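Local coordinates for disulfide oxidoreductase (Xylella fastidiosa, PDB 2REM), which probably acts as a periplasmic thiol-disulfide oxidoreductase of the DsbA subfamily, exchanging disulfides with substrate proteins through a thioredoxin-type redox centre, at residues R177-D180 with Y181-R185; P5-G8 with E9-E13. All blocks are in the same frame, centred on the assembly; numbering follows the deposited sequence.

Contact 1: R177-D180 with Y181-R185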
loop_
_atom_site.group_PDB
_atom_site.type_symbol
_atom_site.label_atom_id
_atom_site.label_comp_id
_atom_site.label_asym_id
_atom_site.label_seq_id
_atom_site.Cartn_x
_atom_site.Cartn_y
_atom_site.Cartn_z
ATOM N N ARG A 177 13.267 -8.043 -6.249
ATOM C CA ARG A 177 13.925 -9.327 -6.472
ATOM C C ARG A 177 13.572 -10.293 -5.349
ATOM O O ARG A 177 13.319 -11.463 -5.589
ATOM C CB ARG A 177 15.439 -9.174 -6.542
ATOM C CG ARG A 177 15.962 -8.546 -7.843
ATOM C CD ARG A 177 17.495 -8.561 -7.843
ATOM N NE ARG A 177 18.047 -7.232 -8.112
ATOM C CZ ARG A 177 18.709 -6.495 -7.217
ATOM N NH1 ARG A 177 18.932 -6.966 -5.994
ATOM N NH2 ARG A 177 19.176 -5.297 -7.548
ATOM N N ILE A 178 13.547 -9.799 -4.116
ATOM C CA ILE A 178 13.242 -10.666 -2.973
ATOM C C ILE A 178 11.769 -11.051 -3.059
ATOM O O ILE A 178 11.392 -12.191 -2.764
ATOM C CB ILE A 178 13.540 -9.957 -1.621
ATOM C CG1 ILE A 178 15.036 -9.670 -1.457
ATOM C CG2 ILE A 178 12.961 -10.742 -0.407
ATOM C CD1 ILE A 178 15.277 -8.524 -0.464
ATOM N N THR A 179 10.942 -10.092 -3.460
ATOM C CA THR A 179 9.516 -10.340 -3.629
ATOM C C THR A 179 9.313 -11.432 -4.681
ATOM O O THR A 179 8.537 -12.367 -4.460
ATOM C CB THR A 179 8.766 -9.070 -4.046
ATOM O OG1 THR A 179 8.988 -8.062 -3.069
ATOM C CG2 THR A 179 7.268 -9.333 -4.164
ATOM N N ASP A 180 10.012 -11.313 -5.809
ATOM C CA ASP A 180 9.966 -12.327 -6.877
ATOM C C ASP A 180 10.294 -13.704 -6.336
ATOM O O ASP A 180 9.584 -14.674 -6.605
ATOM C CB ASP A 180 10.944 -11.996 -8.003
ATOM C CG ASP A 180 10.477 -10.861 -8.859
ATOM O OD1 ASP A 180 9.281 -10.526 -8.814
ATOM O OD2 ASP A 180 11.318 -10.312 -9.585
ATOM N N TYR A 181 11.392 -13.790 -5.588
ATOM C CA TYR A 181 11.792 -15.059 -4.970
ATOM C C TYR A 181 10.671 -15.634 -4.089
ATOM O O TYR A 181 10.359 -16.829 -4.183
ATOM C CB TYR A 181 13.097 -14.894 -4.152
ATOM C CG TYR A 181 13.312 -16.007 -3.154
ATOM C CD1 TYR A 181 12.877 -15.882 -1.842
ATOM C CD2 TYR A 181 13.909 -17.210 -3.546
ATOM C CE1 TYR A 181 13.058 -16.913 -0.924
ATOM C CE2 TYR A 181 14.082 -18.245 -2.650
ATOM C CZ TYR A 181 13.649 -18.082 -1.333
ATOM O OH TYR A 181 13.818 -19.096 -0.424
ATOM N N LEU A 182 10.099 -14.790 -3.229
ATOM C CA LEU A 182 9.048 -15.221 -2.291
ATOM C C LEU A 182 7.776 -15.595 -3.029
ATOM O O LEU A 182 7.109 -16.562 -2.653
ATOM C CB LEU A 182 8.712 -14.128 -1.269
ATOM C CG LEU A 182 9.809 -13.728 -0.276
ATOM C CD1 LEU A 182 9.355 -12.464 0.450
ATOM C CD2 LEU A 182 10.068 -14.885 0.697
ATOM N N VAL A 183 7.429 -14.813 -4.054
ATOM C CA VAL A 183 6.254 -15.135 -4.877
ATOM C C VAL A 183 6.455 -16.467 -5.603
ATOM O O VAL A 183 5.578 -17.322 -5.603
ATOM C CB VAL A 183 5.918 -14.027 -5.888
ATOM C CG1 VAL A 183 4.957 -14.578 -6.958
ATOM C CG2 VAL A 183 5.316 -12.785 -5.178
ATOM N N SER A 184 7.624 -16.667 -6.202
ATOM C CA SER A 184 7.900 -17.941 -6.868
ATOM C C SER A 184 7.888 -19.112 -5.906
ATOM O O SER A 184 7.452 -20.228 -6.257
ATOM C CB SER A 184 9.236 -17.876 -7.581
ATOM O OG SER A 184 9.119 -16.972 -8.656
ATOM N N ARG A 185 8.392 -18.865 -4.706
ATOM C CA ARG A 185 8.458 -19.907 -3.696
ATOM C C ARG A 185 7.048 -20.300 -3.224
ATOM O O ARG A 185 6.773 -21.471 -3.058
ATOM C CB ARG A 185 9.335 -19.482 -2.525
ATOM C CG ARG A 185 9.660 -20.638 -1.598
ATOM C CD ARG A 185 10.522 -20.228 -0.460
ATOM N NE ARG A 185 9.907 -19.202 0.371
ATOM C CZ ARG A 185 10.414 -18.826 1.539
ATOM N NH1 ARG A 185 11.515 -19.426 1.992
ATOM N NH2 ARG A 185 9.826 -17.879 2.258
#

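Contact 2: P5-G8 with E9-E13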
loop_
_atom_site.group_PDB
_atom_site.type_symbol
_atom_site.label_atom_id
_atom_site.label_comp_id
_atom_site.label_asym_id
_atom_site.label_seq_id
_atom_site.Cartn_x
_atom_site.Cartn_y
_atom_site.Cartn_z
ATOM N N PRO A 5 17.422 -14.900 -1.361
ATOM C CA PRO A 5 16.999 -14.257 -0.124
ATOM C C PRO A 5 17.033 -15.234 1.045
ATOM O O PRO A 5 16.650 -16.408 0.896
ATOM C CB PRO A 5 15.552 -13.873 -0.416
ATOM C CG PRO A 5 15.577 -13.587 -1.894
ATOM C CD PRO A 5 16.455 -14.675 -2.449
ATOM N N VAL A 6 17.469 -14.716 2.187
ATOM C CA VAL A 6 17.695 -15.461 3.426
ATOM C C VAL A 6 16.809 -14.813 4.461
ATOM O O VAL A 6 16.783 -13.582 4.569
ATOM C CB VAL A 6 19.170 -15.284 3.893
ATOM C CG1 VAL A 6 19.425 -15.899 5.307
ATOM C CG2 VAL A 6 20.122 -15.861 2.850
ATOM N N VAL A 7 16.086 -15.630 5.218
ATOM C CA VAL A 7 15.265 -15.113 6.303
ATOM C C VAL A 7 16.168 -14.367 7.276
ATOM O O VAL A 7 17.328 -14.745 7.481
ATOM C CB VAL A 7 14.520 -16.251 7.042
ATOM C CG1 VAL A 7 15.458 -17.012 7.945
ATOM C CG2 VAL A 7 13.340 -15.698 7.822
ATOM N N GLY A 8 15.630 -13.304 7.857
ATOM C CA GLY A 8 16.384 -12.463 8.744
ATOM C C GLY A 8 17.354 -11.509 8.067
ATOM O O GLY A 8 17.866 -10.623 8.729
ATOM N N GLU A 9 17.638 -11.684 6.775
ATOM C CA GLU A 9 18.479 -10.720 6.038
ATOM C C GLU A 9 17.643 -10.008 5.009
ATOM O O GLU A 9 17.614 -8.787 4.953
ATOM C CB GLU A 9 19.656 -11.388 5.292
ATOM C CG GLU A 9 20.535 -12.298 6.076
ATOM C CD GLU A 9 21.685 -12.828 5.221
ATOM O OE1 GLU A 9 21.673 -12.557 3.984
ATOM O OE2 GLU A 9 22.588 -13.503 5.772
ATOM N N ASP A 10 16.936 -10.790 4.200
ATOM C CA ASP A 10 16.208 -10.266 3.057
ATOM C C ASP A 10 14.707 -10.201 3.281
ATOM O O ASP A 10 14.004 -9.480 2.592
ATOM C CB ASP A 10 16.545 -11.105 1.833
ATOM C CG ASP A 10 18.031 -11.149 1.579
ATOM O OD1 ASP A 10 18.600 -10.086 1.280
ATOM O OD2 ASP A 10 18.640 -12.224 1.722
ATOM N N TYR A 11 14.218 -10.990 4.230
ATOM C CA TYR A 11 12.812 -10.946 4.574
ATOM C C TYR A 11 12.704 -11.535 5.974
ATOM O O TYR A 11 13.617 -12.207 6.431
ATOM C CB TYR A 11 11.936 -11.741 3.564
ATOM C CG TYR A 11 12.225 -13.237 3.575
ATOM C CD1 TYR A 11 11.522 -14.104 4.441
ATOM C CD2 TYR A 11 13.214 -13.788 2.750
ATOM C CE1 TYR A 11 11.804 -15.477 4.463
ATOM C CE2 TYR A 11 13.491 -15.157 2.773
ATOM C CZ TYR A 11 12.784 -15.986 3.635
ATOM O OH TYR A 11 13.056 -17.337 3.676
ATOM N N VAL A 12 11.579 -11.282 6.643
ATOM C CA VAL A 12 11.310 -11.942 7.905
ATOM C C VAL A 12 9.933 -12.588 7.809
ATOM O O VAL A 12 9.113 -12.232 6.962
ATOM C CB VAL A 12 11.401 -10.969 9.114
ATOM C CG1 VAL A 12 12.862 -10.510 9.371
ATOM C CG2 VAL A 12 10.494 -9.760 8.886
ATOM N N GLU A 13 9.690 -13.544 8.681
ATOM C CA GLU A 13 8.437 -14.234 8.690
ATOM C C GLU A 13 7.585 -13.630 9.777
ATOM O O GLU A 13 8.027 -13.469 10.916
ATOM C CB GLU A 13 8.613 -15.744 8.932
ATOM C CG GLU A 13 7.271 -16.472 8.634
ATOM C CD GLU A 13 7.340 -17.986 8.699
ATOM O OE1 GLU A 13 6.241 -18.603 8.734
ATOM O OE2 GLU A 13 8.466 -18.538 8.704
HETATM O O HOH W 1 14.864 -18.097 1.875
#

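Contact 1: R177-D180 with Y181-R185
Arg177 to Asp180 lend their carbonyls, one each, to the amides of Tyr181 to Ser184, four residues on: four successive i to i+4 hydrogen bonds within helix 172-190, the last helix of this thioredoxin-fold protein. They are fairly straight; that from Val183 N to Thr179 O is the shortest, at 2.7 Å. Tyr181 N reaches Arg177 O at 3.0 Å.

The same four-residue step pairs the side chains. Ile178 and Leu182 lie side by side and point the same way, with Ile178 CG2 4.1 Å from Leu182 CD1. Leu182 CG, anti to its own carbonyl carbon (chi1 -65°), leans back against the preceding turn, 3.3 Å from Ile178 O. Thr179 meets Val183 through the two CG2 methyls, again 4.1 Å apart, but here the side chains cross. This apolar face lies on the sheet: Thr179 touches Val29, Ile159 and Val167, while Val183 rests on Ile27 and Val29. The hydroxyl of Thr179 is satisfied within the helix, since OG1 bonds to Thr175 O.

On other flanks the side chains turn to different partners. Asp180 OD1 accepts a hydrogen bond from the indole NE1 of Trp50 on helix 38-52, tying the two helices together. Tyr181 CG stands anti to the backbone N (chi1 161°), and its ring edge passes near Ile178 O. The ring also meets Arg185 one turn on: Tyr181 CE1 sits 3.9 Å above the guanidinium plane, toward the rim.

Contact 2: P5-G8 with E9-E13
A type II beta-turn over Val6 to Glu9 reverses the N-terminal chain just before edge strand 11-13. Glu9 N donates to Val6 O at 3.0 Å, coming from above the carbonyl plane, and Asp10 N meets the same oxygen at 2.8 Å almost straight on. Two amides thus grip Val6 O. Gly8, at the third position, has the positive phi of such a turn (77°), and its N donates to Tyr11 O at 2.7 Å.

The side chain of Asp10 closes the loop from the other end: OD2 accepts a hydrogen bond from Val6 N at 2.8 Å on its anti lone pair. His3 NE2 also bonds to OD2, so this buried carboxylate oxygen has two partners.

Tyr11 folds back over the turn, its CG between the backbone N and the carbonyl carbon (chi1 65°). Val7 CA lies over one face of the ring, 3.9 Å from the centroid, in a CH-pi contact; Val7 CG2 packs 3.7 Å from Tyr11 CE1, and Pro5 CB approaches Tyr11 CD2. Pro5 O lies at the ring edge, where a water donates to it and also hydrogen-bonds to Tyr11 OH at 2.7 Å; that hydroxyl also hydrogen-bonds to Arg185 NH1 on helix 172-190. Val6 and Glu9 cross on another flank, apolar carbons against the glutamate chain. The whole is a type II turn, tied by the Asp10 carboxylate, that leads into the edge strand of the thioredoxin fold's mixed sheet, where Val12 pairs with Met166.

Overall arrangement
Contacts 1 and 2 come from opposite ends of the chain yet pack together, their centres about 11 Å apart. Pro5 CD meets Tyr181 CG at 3.5 Å, Ile178 CG2 approaches Asp10 O at 3.4 Å, and Arg185 NH1 probably hydrogen-bonds to Tyr11 OH at 3.1 Å, while the guanidinium also makes a cation-pi contact with Tyr165. The N-terminal segment around the turn therefore covers part of the C-terminal helix beside the sheet. Neither contact includes the predicted redox pair Cys37 and Cys40, which is not disulfide-bonded here; the link from Asp180 lies near the end of helix 38-52 away from the cysteines.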